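Local coordinates for uncharacterized protein (Escherichia coli O157:H7, PDB 5KOL), which belongs to the CinA (PncC) family but probably lacks nicotinamide-nucleotide amidohydrolase activity, its own role being unknown, at residues A[16-21]-A[160-164]; A[77-83]-A[97-102]. One frame throughout, in Å; residues are numbered along the deposited sequence.

Contact 1. Residues A[16-21]-A[160-164]; sequences DTIENL and AVRFA
Arg162 reaches from helix 153-171 to the backbone of Asp16, just ahead of helix 18-31. Its NE gives a short, nearly straight hydrogen bond to Asp16 O, 2.6 Å long with an N-H...O angle of 163°. NH2 of Arg162 adds a weak second bond to Asp16 O at 3.2 Å. One carbonyl oxygen is thus shared by two nitrogens of the same guanidinium. It lies at the edge of that group, close to its plane, while NE stands 27° out of the carbonyl plane. The arginine chain is extended at chi2 and then turns at chi3 (65°), which brings the NE edge of the guanidinium to Asp16 O.

The carboxylate of Asp16 is not paired with this guanidinium. Its OD1 bonds instead to the backbone N of Ala13, and Arg162 NH2 also makes a weak bond to Ala13 O. Asp16 OD1 is 5.3 Å from Arg162 NH2, too far for contact, though the opposite charges probably attract.

Nearer the helix backbone, the arginine's methylenes meet aliphatic groups. Ile18 CD1 sits 3.5 Å from Arg162 CG and 3.7 Å from Val161 CG1, so one methyl touches two successive residues of the helix. Leu21 CD1 lies 3.4 Å from Arg162 O and also touches the arginine's CB.

Just after Asp16, Thr17 N-caps helix 18-31. Thr17 OG1 accepts from Asn20 N at 3.0 Å, and Leu21 N bonds to Thr17 O in the first helical turn.

The contact joins the start of helix 18-31 to the middle of the C-terminal helix. Ile18 and Val161 both pack on Ala50 of helix 46-52. Leu21 continues along helix 153-171 to Leu165, Ala166 and Leu169. Phe163 meets Phe134 and Trp136 of strand 131-138.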
loop_
_atom_site.group_PDB
_atom_site.type_symbol
_atom_site.label_atom_id
_atom_site.label_comp_id
_atom_site.label_asym_id
_atom_site.label_seq_id
_atom_site.Cartn_x
_atom_site.Cartn_y
_atom_site.Cartn_z
ATOM N N ASP A 16 11.992 -5.194 19.296
ATOM C CA ASP A 16 11.658 -5.308 17.873
ATOM C C ASP A 16 10.493 -4.384 17.506
ATOM O O ASP A 16 9.432 -4.814 17.054
ATOM C CB ASP A 16 11.332 -6.750 17.494
ATOM C CG ASP A 16 12.464 -7.704 17.791
ATOM O OD1 ASP A 16 12.222 -8.742 18.436
ATOM O OD2 ASP A 16 13.621 -7.383 17.441
ATOM N N THR A 17 10.705 -3.084 17.709
ATOM C CA THR A 17 9.730 -2.102 17.256
ATOM C C THR A 17 9.809 -1.944 15.735
ATOM O O THR A 17 10.808 -2.284 15.111
ATOM C CB THR A 17 9.973 -0.748 17.934
ATOM O OG1 THR A 17 11.264 -0.250 17.552
ATOM C CG2 THR A 17 9.949 -0.896 19.459
ATOM N N ILE A 18 8.740 -1.402 15.137
ATOM C CA ILE A 18 8.806 -1.067 13.712
ATOM C C ILE A 18 10.025 -0.199 13.431
ATOM O O ILE A 18 10.740 -0.399 12.447
ATOM C CB ILE A 18 7.513 -0.363 13.255
ATOM C CG1 ILE A 18 6.345 -1.337 13.299
ATOM C CG2 ILE A 18 7.692 0.222 11.859
ATOM C CD1 ILE A 18 6.557 -2.493 12.388
ATOM N N GLU A 19 10.275 0.780 14.298
ATOM C CA GLU A 19 11.370 1.714 14.078
ATOM C C GLU A 19 12.715 0.994 14.064
ATOM O O GLU A 19 13.532 1.209 13.162
ATOM C CB GLU A 19 11.359 2.801 15.163
ATOM C CG GLU A 19 10.194 3.798 15.122
ATOM C CD GLU A 19 8.808 3.168 15.338
ATOM O OE1 GLU A 19 7.867 3.574 14.619
ATOM O OE2 GLU A 19 8.648 2.279 16.212
ATOM N N ASN A 20 12.973 0.153 15.078
ATOM C CA ASN A 20 14.270 -0.516 15.191
ATOM C C ASN A 20 14.460 -1.545 14.085
ATOM O O ASN A 20 15.570 -1.707 13.569
ATOM C CB ASN A 20 14.418 -1.178 16.563
ATOM C CG ASN A 20 14.640 -0.171 17.683
ATOM O OD1 ASN A 20 14.956 0.994 17.428
ATOM N ND2 ASN A 20 14.477 -0.615 18.930
ATOM N N LEU A 21 13.390 -2.246 13.710
ATOM C CA LEU A 21 13.493 -3.257 12.659
ATOM C C LEU A 21 13.805 -2.622 11.309
ATOM O O LEU A 21 14.640 -3.133 10.557
ATOM C CB LEU A 21 12.183 -4.048 12.572
ATOM C CG LEU A 21 11.798 -4.896 13.786
ATOM C CD1 LEU A 21 10.356 -5.421 13.685
ATOM C CD2 LEU A 21 12.818 -6.033 13.922
ATOM N N ALA A 160 1.824 -8.961 12.766
ATOM C CA ALA A 160 2.193 -9.480 11.447
ATOM C C ALA A 160 3.211 -8.578 10.766
ATOM O O ALA A 160 4.166 -9.066 10.145
ATOM C CB ALA A 160 0.947 -9.630 10.561
ATOM N N VAL A 161 3.003 -7.260 10.832
ATOM C CA VAL A 161 3.950 -6.340 10.199
ATOM C C VAL A 161 5.325 -6.468 10.858
ATOM O O VAL A 161 6.345 -6.614 10.174
ATOM C CB VAL A 161 3.423 -4.889 10.223
ATOM C CG1 VAL A 161 4.490 -3.926 9.664
ATOM C CG2 VAL A 161 2.087 -4.732 9.415
ATOM N N ARG A 162 5.376 -6.439 12.200
ATOM C CA ARG A 162 6.667 -6.580 12.885
ATOM C C ARG A 162 7.319 -7.924 12.581
ATOM O O ARG A 162 8.537 -8.002 12.378
ATOM C CB ARG A 162 6.503 -6.425 14.404
ATOM C CG ARG A 162 6.282 -4.986 14.856
ATOM C CD ARG A 162 5.851 -4.912 16.340
ATOM N NE ARG A 162 6.869 -5.366 17.275
ATOM C CZ ARG A 162 6.592 -5.946 18.440
ATOM N NH1 ARG A 162 5.322 -6.174 18.786
ATOM N NH2 ARG A 162 7.578 -6.330 19.244
ATOM N N PHE A 163 6.531 -8.999 12.570
ATOM C CA PHE A 163 7.090 -10.323 12.304
ATOM C C PHE A 163 7.653 -10.417 10.884
ATOM O O PHE A 163 8.729 -10.981 10.665
ATOM C CB PHE A 163 6.017 -11.395 12.512
ATOM C CG PHE A 163 6.493 -12.773 12.194
ATOM C CD1 PHE A 163 7.214 -13.494 13.126
ATOM C CD2 PHE A 163 6.228 -13.353 10.953
ATOM C CE1 PHE A 163 7.678 -14.756 12.854
ATOM C CE2 PHE A 163 6.688 -14.628 10.669
ATOM C CZ PHE A 163 7.420 -15.329 11.611
ATOM N N ALA A 164 6.910 -9.899 9.901
ATOM C CA ALA A 164 7.364 -9.931 8.509
ATOM C C ALA A 164 8.750 -9.307 8.354
ATOM O O ALA A 164 9.612 -9.832 7.629
ATOM C CB ALA A 164 6.347 -9.196 7.624
#

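Contact 2. Residues A[77-83]-A[97-102]; sequences LSVSQQS and EMATGA
Leu77 and Gly101 bring the two backbones together, their CA atoms 4.3 Å apart. Gly101 lies within helix 92-106. It has no side chain, and Leu77 O comes within 3.4 Å of Gly101 CA in a CA-H...O contact. A water donates to both Leu77 O and Glu97 O, linking the loop to the helix. Further on, Ser80 N-caps helix 81-87, its OG accepting from Ser83 N.

Glu97 carries the polar side of the contact. Its chain is extended at chi2 (-180°), which takes the carboxylate across to the cap. Ser80 N donates to Glu97 OE2 at 3.2 Å, with an N-H...O angle of 164°, meeting it from above the carboxylate plane. Ser83 has two conformers. In one of them its OG lies 2.6 Å from Glu97 OE1 and 2.7 Å from Ser80 O, and its single proton could serve either.

Leu77 CD1 and Val79 CG2 both pack on Met98 CG, at 3.9 and 3.8 Å. Leu77 CD2 lies against Ala102, 4.3 Å from its CB, and the leucine also rests on Phe65 and Thr67 of strand 61-67.

The carboxylate therefore lies at the N-terminal end of helix 81-87, where the helix dipole would probably favour its negative charge. Glu97, with the N-cap Ser80 and Ser83 of the first turn, joins that helix start to helix 92-106.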
loop_
_atom_site.group_PDB
_atom_site.type_symbol
_atom_site.label_atom_id
_atom_site.label_comp_id
_atom_site.label_asym_id
_atom_site.label_seq_id
_atom_site.Cartn_x
_atom_site.Cartn_y
_atom_site.Cartn_z
ATOM N N LEU A 77 -0.585 -9.592 -9.010
ATOM C CA LEU A 77 0.544 -10.409 -8.570
ATOM C C LEU A 77 0.595 -11.760 -9.267
ATOM O O LEU A 77 1.392 -12.618 -8.879
ATOM C CB LEU A 77 0.501 -10.605 -7.058
ATOM C CG LEU A 77 0.535 -9.262 -6.319
ATOM C CD1 LEU A 77 0.257 -9.471 -4.845
ATOM C CD2 LEU A 77 1.873 -8.561 -6.533
ATOM N N SER A 78 -0.248 -11.974 -10.274
ATOM C CA SER A 78 -0.224 -13.208 -11.059
ATOM C C SER A 78 -0.365 -14.444 -10.173
ATOM O O SER A 78 0.195 -15.498 -10.476
ATOM C CB SER A 78 1.048 -13.299 -11.910
ATOM O OG SER A 78 1.008 -14.403 -12.808
ATOM N N VAL A 79 -1.087 -14.314 -9.058
ATOM C CA VAL A 79 -1.508 -15.486 -8.294
ATOM C C VAL A 79 -2.503 -16.271 -9.141
ATOM O O VAL A 79 -3.462 -15.704 -9.683
ATOM C CB VAL A 79 -2.143 -15.070 -6.961
ATOM C CG1 VAL A 79 -2.710 -16.294 -6.245
ATOM C CG2 VAL A 79 -1.130 -14.309 -6.065
ATOM N N SER A 80 -2.282 -17.576 -9.279
ATOM C CA SER A 80 -3.116 -18.359 -10.182
ATOM C C SER A 80 -4.471 -18.653 -9.546
ATOM O O SER A 80 -4.569 -18.926 -8.346
ATOM C CB SER A 80 -2.428 -19.670 -10.575
ATOM O OG SER A 80 -2.607 -20.658 -9.579
ATOM N N GLN A 81 -5.515 -18.580 -10.372
ATOM C CA GLN A 81 -6.861 -18.954 -9.954
ATOM C C GLN A 81 -6.903 -20.361 -9.372
ATOM O O GLN A 81 -7.592 -20.599 -8.378
ATOM C CB GLN A 81 -7.819 -18.849 -11.149
ATOM C CG GLN A 81 -9.293 -18.938 -10.799
ATOM C CD GLN A 81 -10.173 -19.029 -12.044
ATOM O OE1 GLN A 81 -10.081 -19.976 -12.810
ATOM N NE2 GLN A 81 -10.998 -18.024 -12.258
ATOM N N GLN A 82 -6.195 -21.312 -9.991
ATOM C CA GLN A 82 -6.170 -22.673 -9.457
ATOM C C GLN A 82 -5.646 -22.707 -8.022
ATOM O O GLN A 82 -6.196 -23.415 -7.169
ATOM C CB GLN A 82 -5.331 -23.576 -10.359
ATOM C CG GLN A 82 -5.871 -23.612 -11.804
ATOM C CD GLN A 82 -5.074 -22.754 -12.803
ATOM O OE1 GLN A 82 -5.000 -21.518 -12.685
ATOM N NE2 GLN A 82 -4.533 -23.408 -13.835
ATOM N N SER A 83 -4.587 -21.954 -7.729
ATOM C CA SER A 83 -4.027 -22.003 -6.383
ATOM C C SER A 83 -4.999 -21.427 -5.354
ATOM O O SER A 83 -5.083 -21.937 -4.228
ATOM C CB SER A 83 -2.687 -21.270 -6.339
ATOM O OG SER A 83 -2.847 -19.872 -6.478
ATOM N N GLU A 97 3.355 -17.205 -4.051
ATOM C CA GLU A 97 3.084 -16.536 -5.328
ATOM C C GLU A 97 3.011 -15.024 -5.186
ATOM O O GLU A 97 3.391 -14.300 -6.120
ATOM C CB GLU A 97 1.790 -17.044 -5.963
ATOM C CG GLU A 97 1.816 -18.503 -6.309
ATOM C CD GLU A 97 0.516 -18.933 -6.929
ATOM O OE1 GLU A 97 -0.345 -19.354 -6.140
ATOM O OE2 GLU A 97 0.370 -18.868 -8.168
ATOM N N MET A 98 2.479 -14.512 -4.068
ATOM C CA MET A 98 2.468 -13.058 -3.943
ATOM C C MET A 98 3.885 -12.514 -3.875
ATOM O O MET A 98 4.172 -11.450 -4.432
ATOM C CB MET A 98 1.676 -12.561 -2.728
ATOM C CG MET A 98 0.177 -12.791 -2.783
ATOM S SD MET A 98 -0.665 -12.622 -1.170
ATOM C CE MET A 98 -0.379 -10.854 -0.851
ATOM N N ALA A 99 4.784 -13.237 -3.201
ATOM C CA ALA A 99 6.172 -12.797 -3.091
ATOM C C ALA A 99 6.879 -12.823 -4.448
ATOM O O ALA A 99 7.680 -11.932 -4.752
ATOM C CB ALA A 99 6.918 -13.667 -2.080
ATOM N N THR A 100 6.625 -13.847 -5.272
ATOM C CA THR A 100 7.273 -13.862 -6.580
ATOM C C THR A 100 6.595 -12.916 -7.558
ATOM O O THR A 100 7.272 -12.343 -8.422
ATOM C CB THR A 100 7.312 -15.280 -7.170
ATOM O OG1 THR A 100 5.983 -15.799 -7.293
ATOM C CG2 THR A 100 8.138 -16.208 -6.291
ATOM N N GLY A 101 5.273 -12.733 -7.440
ATOM C CA GLY A 101 4.600 -11.749 -8.273
ATOM C C GLY A 101 5.104 -10.336 -8.039
ATOM O O GLY A 101 5.275 -9.566 -8.988
ATOM N N ALA A 102 5.347 -9.968 -6.773
ATOM C CA ALA A 102 5.854 -8.624 -6.507
ATOM C C ALA A 102 7.244 -8.439 -7.100
ATOM O O ALA A 102 7.555 -7.376 -7.656
ATOM C CB ALA A 102 5.869 -8.344 -4.997
HETATM O O HOH W 1 3.275 -14.742 -8.967
#

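Contact 1 and contact 2 lie on opposite sides of the chain's centre. Their centres are 25 Å apart, and their nearest atoms are about 11 Å apart without touching. Residues 16-21 and 160-164 come from near the two ends of the chain, so contact 1 brings helix 18-31 against helix 153-171. Contact 2 falls between them in sequence and is far more local, with only 13 residues separating 77-83 from 97-102. The mixed five-stranded sheet ties them together: helix 153-171 carries contact 1 and also packs on strand 131-138, while contact 2 packs toward strands 36-40 and 61-67. Each joins the N-capped start of one helix to another helix.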